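Protein-glutamate methylesterase/protein-glutamine glutaminase (Thermotoga maritima, PDB 3SFT) probably catalyses demethylation of methylglutamate residues and deamidation of specific glutamines in chemoreceptors during chemotaxis, here represented by its C-terminal catalytic domain. Local coordinates at residues M24-L29 / M53-T58. Residues are numbered along the deposited sequence; the frame is centred on the assembly and turned at random.
Sequences MIIPNL and MRLDST
Two neighbouring crossovers on one face of the parallel sheet meet here: I26 and P27, in a 3-10 turn between helix 18-22 and strand 37-41, lean on L55 and T58, toward the C-terminal part of helix 48-58. The deeper half is apolar. I26 CG1 approaches L55 CD1 at 4.1 Å, the two side chains crossing at about a right angle. CG of L55 stands anti to its own carbonyl carbon (chi1 -64°) and CD1 continues anti to CA (chi2 176°), an extended shape that carries this methyl out to the isoleucine; V63 of strand 62-65 touches both residues from the sheet side. Nearer the surface, P27 and T58 run side by side, pointing the same way, with their CA atoms 5.6 Å apart. The pyrrolidine ring offers two carbons to two oxygens: P27 CB lies 3.5 Å from the carbonyl T58 O, and P27 CG is equally far, 3.5 Å, from the hydroxyl T58 OG1. These are van der Waals contacts. A salt bridge from R54 NH2 to D23 OD2, just before the turn, adds a polar tie between the same two elements. Such packing between adjacent connections flanking a parallel sheet belongs to the modified doubly wound α/β fold of the CheB catalytic domain.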
ATOM      1  N   MET A  24      -9.112  -2.063  10.389  1.00 22.96           N
ATOM      2  CA  MET A  24     -10.104  -0.992  10.356  1.00 23.99           C
ATOM      3  C   MET A  24     -10.320  -0.485   8.929  1.00 22.81           C
ATOM      4  O   MET A  24     -11.231   0.305   8.678  1.00 24.70           O
ATOM      5  CB  MET A  24      -9.646   0.189  11.218  1.00 24.41           C
ATOM      6  CG  MET A  24      -9.488  -0.089  12.702  1.00 27.78           C
ATOM      7  SD  MET A  24      -9.059   1.428  13.627  1.00 33.05           S
ATOM      8  CE  MET A  24      -7.374   1.061  14.108  1.00 30.70           C
ATOM      9  N   ILE A  25      -9.493  -0.950   7.994  1.00 22.31           N
ATOM     10  CA  ILE A  25      -9.572  -0.503   6.603  1.00 20.47           C
ATOM     11  C   ILE A  25     -10.087  -1.534   5.601  1.00 20.49           C
ATOM     12  O   ILE A  25     -11.172  -1.381   5.042  1.00 22.36           O
ATOM     13  CB  ILE A  25      -8.193   0.005   6.106  1.00 17.11           C
ATOM     14  CG1 ILE A  25      -7.644   1.073   7.052  1.00 15.07           C
ATOM     15  CG2 ILE A  25      -8.311   0.573   4.693  1.00 15.98           C
ATOM     16  CD1 ILE A  25      -6.247   1.534   6.694  1.00 14.09           C
ATOM     17  N   ILE A  26      -9.278  -2.561   5.357  1.00 21.32           N
ATOM     18  CA  ILE A  26      -9.602  -3.613   4.397  1.00 21.57           C
ATOM     19  C   ILE A  26     -10.976  -4.279   4.555  1.00 23.01           C
ATOM     20  O   ILE A  26     -11.702  -4.428   3.571  1.00 22.70           O
ATOM     21  CB  ILE A  26      -8.477  -4.676   4.355  1.00 19.91           C
ATOM     22  CG1 ILE A  26      -7.135  -3.990   4.079  1.00 18.87           C
ATOM     23  CG2 ILE A  26      -8.766  -5.741   3.289  1.00 19.80           C
ATOM     24  CD1 ILE A  26      -7.112  -3.142   2.810  1.00 16.42           C
ATOM     25  N   PRO A  27     -11.349  -4.687   5.784  1.00 23.96           N
ATOM     26  CA  PRO A  27     -12.652  -5.329   5.997  1.00 26.34           C
ATOM     27  C   PRO A  27     -13.846  -4.424   5.695  1.00 28.11           C
ATOM     28  O   PRO A  27     -14.956  -4.912   5.501  1.00 30.28           O
ATOM     29  CB  PRO A  27     -12.611  -5.699   7.484  1.00 25.99           C
ATOM     30  CG  PRO A  27     -11.146  -5.904   7.745  1.00 25.82           C
ATOM     31  CD  PRO A  27     -10.549  -4.726   7.022  1.00 24.58           C
ATOM     32  N   ASN A  28     -13.613  -3.112   5.644  1.00 29.40           N
ATOM     33  CA  ASN A  28     -14.679  -2.147   5.390  1.00 29.06           C
ATOM     34  C   ASN A  28     -14.768  -1.631   3.952  1.00 29.51           C
ATOM     35  O   ASN A  28     -15.278  -0.537   3.701  1.00 29.58           O
ATOM     36  CB  ASN A  28     -14.573  -0.984   6.380  1.00 29.42           C
ATOM     37  CG  ASN A  28     -14.600  -1.447   7.835  1.00 29.82           C
ATOM     38  OD1 ASN A  28     -13.817  -0.979   8.663  1.00 29.78           O
ATOM     39  ND2 ASN A  28     -15.493  -2.383   8.145  1.00 28.45           N
ATOM     40  N   LEU A  29     -14.249  -2.414   3.012  1.00 29.22           N
ATOM     41  CA  LEU A  29     -14.299  -2.056   1.598  1.00 28.59           C
ATOM     42  C   LEU A  29     -15.194  -3.068   0.887  1.00 29.18           C
ATOM     43  O   LEU A  29     -15.159  -4.261   1.192  1.00 29.66           O
ATOM     44  CB  LEU A  29     -12.897  -2.035   0.985  1.00 24.84           C
ATOM     45  CG  LEU A  29     -11.988  -0.897   1.470  1.00 23.82           C
ATOM     46  CD1 LEU A  29     -10.600  -1.047   0.874  1.00 21.52           C
ATOM     47  CD2 LEU A  29     -12.585   0.448   1.086  1.00 22.73           C
ATOM     48  N   MET A  53      -4.155 -14.170   5.215  1.00 25.41           N
ATOM     49  CA  MET A  53      -5.230 -15.011   5.746  1.00 27.49           C
ATOM     50  C   MET A  53      -6.102 -14.266   6.748  1.00 26.12           C
ATOM     51  O   MET A  53      -7.329 -14.370   6.714  1.00 27.59           O
ATOM     52  CB  MET A  53      -4.656 -16.268   6.402  1.00 31.94           C
ATOM     53  CG  MET A  53      -4.095 -17.286   5.422  1.00 36.71           C
ATOM     54  SD  MET A  53      -3.527 -18.781   6.268  1.00 44.74           S
ATOM     55  CE  MET A  53      -1.827 -18.355   6.585  1.00 39.11           C
ATOM     56  N   ARG A  54      -5.454 -13.520   7.639  1.00 25.22           N
ATOM     57  CA  ARG A  54      -6.135 -12.728   8.662  1.00 23.35           C
ATOM     58  C   ARG A  54      -7.157 -11.777   8.035  1.00 23.44           C
ATOM     59  O   ARG A  54      -8.320 -11.747   8.445  1.00 22.76           O
ATOM     60  CB  ARG A  54      -5.098 -11.925   9.449  1.00 23.69           C
ATOM     61  CG  ARG A  54      -5.646 -10.872  10.412  1.00 23.52           C
ATOM     62  CD  ARG A  54      -4.599  -9.780  10.598  1.00 24.02           C
ATOM     63  NE  ARG A  54      -4.934  -8.812  11.639  1.00 22.69           N
ATOM     64  CZ  ARG A  54      -4.236  -8.664  12.761  1.00 22.91           C
ATOM     65  NH1 ARG A  54      -3.176  -9.431  12.991  1.00 21.24           N
ATOM     66  NH2 ARG A  54      -4.544  -7.696  13.613  1.00 21.66           N
ATOM     67  N   LEU A  55      -6.718 -11.011   7.036  1.00 22.90           N
ATOM     68  CA  LEU A  55      -7.583 -10.051   6.350  1.00 22.44           C
ATOM     69  C   LEU A  55      -8.605 -10.700   5.403  1.00 24.10           C
ATOM     70  O   LEU A  55      -9.720 -10.204   5.253  1.00 25.25           O
ATOM     71  CB  LEU A  55      -6.739  -9.023   5.589  1.00 20.85           C
ATOM     72  CG  LEU A  55      -5.842  -8.103   6.424  1.00 18.17           C
ATOM     73  CD1 LEU A  55      -5.019  -7.238   5.499  1.00 17.70           C
ATOM     74  CD2 LEU A  55      -6.692  -7.241   7.365  1.00 16.34           C
ATOM     75  N   ASP A  56      -8.230 -11.806   4.770  1.00 25.39           N
ATOM     76  CA  ASP A  56      -9.138 -12.495   3.860  1.00 27.55           C
ATOM     77  C   ASP A  56     -10.357 -13.025   4.615  1.00 27.74           C
ATOM     78  O   ASP A  56     -11.474 -12.987   4.102  1.00 27.90           O
ATOM     79  CB  ASP A  56      -8.421 -13.650   3.154  1.00 28.75           C
ATOM     80  CG  ASP A  56      -9.234 -14.230   2.008  1.00 31.45           C
ATOM     81  OD1 ASP A  56      -9.498 -13.498   1.033  1.00 32.22           O
ATOM     82  OD2 ASP A  56      -9.619 -15.417   2.086  1.00 34.49           O
ATOM     83  N   SER A  57     -10.138 -13.462   5.854  1.00 28.66           N
ATOM     84  CA  SER A  57     -11.203 -14.012   6.690  1.00 31.56           C
ATOM     85  C   SER A  57     -12.271 -13.015   7.112  1.00 30.09           C
ATOM     86  O   SER A  57     -13.416 -13.391   7.344  1.00 31.63           O
ATOM     87  CB  SER A  57     -10.616 -14.672   7.944  1.00 32.91           C
ATOM     88  OG  SER A  57      -9.854 -15.816   7.604  1.00 36.98           O
ATOM     89  N   THR A  58     -11.899 -11.745   7.201  1.00 30.19           N
ATOM     90  CA  THR A  58     -12.829 -10.708   7.628  1.00 28.47           C
ATOM     91  C   THR A  58     -13.247  -9.731   6.534  1.00 27.70           C
ATOM     92  O   THR A  58     -14.016  -8.805   6.800  1.00 26.95           O
ATOM     93  CB  THR A  58     -12.217  -9.891   8.783  1.00 29.94           C
ATOM     94  OG1 THR A  58     -10.961  -9.348   8.358  1.00 29.88           O
ATOM     95  CG2 THR A  58     -11.988 -10.773  10.006  1.00 29.30           C
TER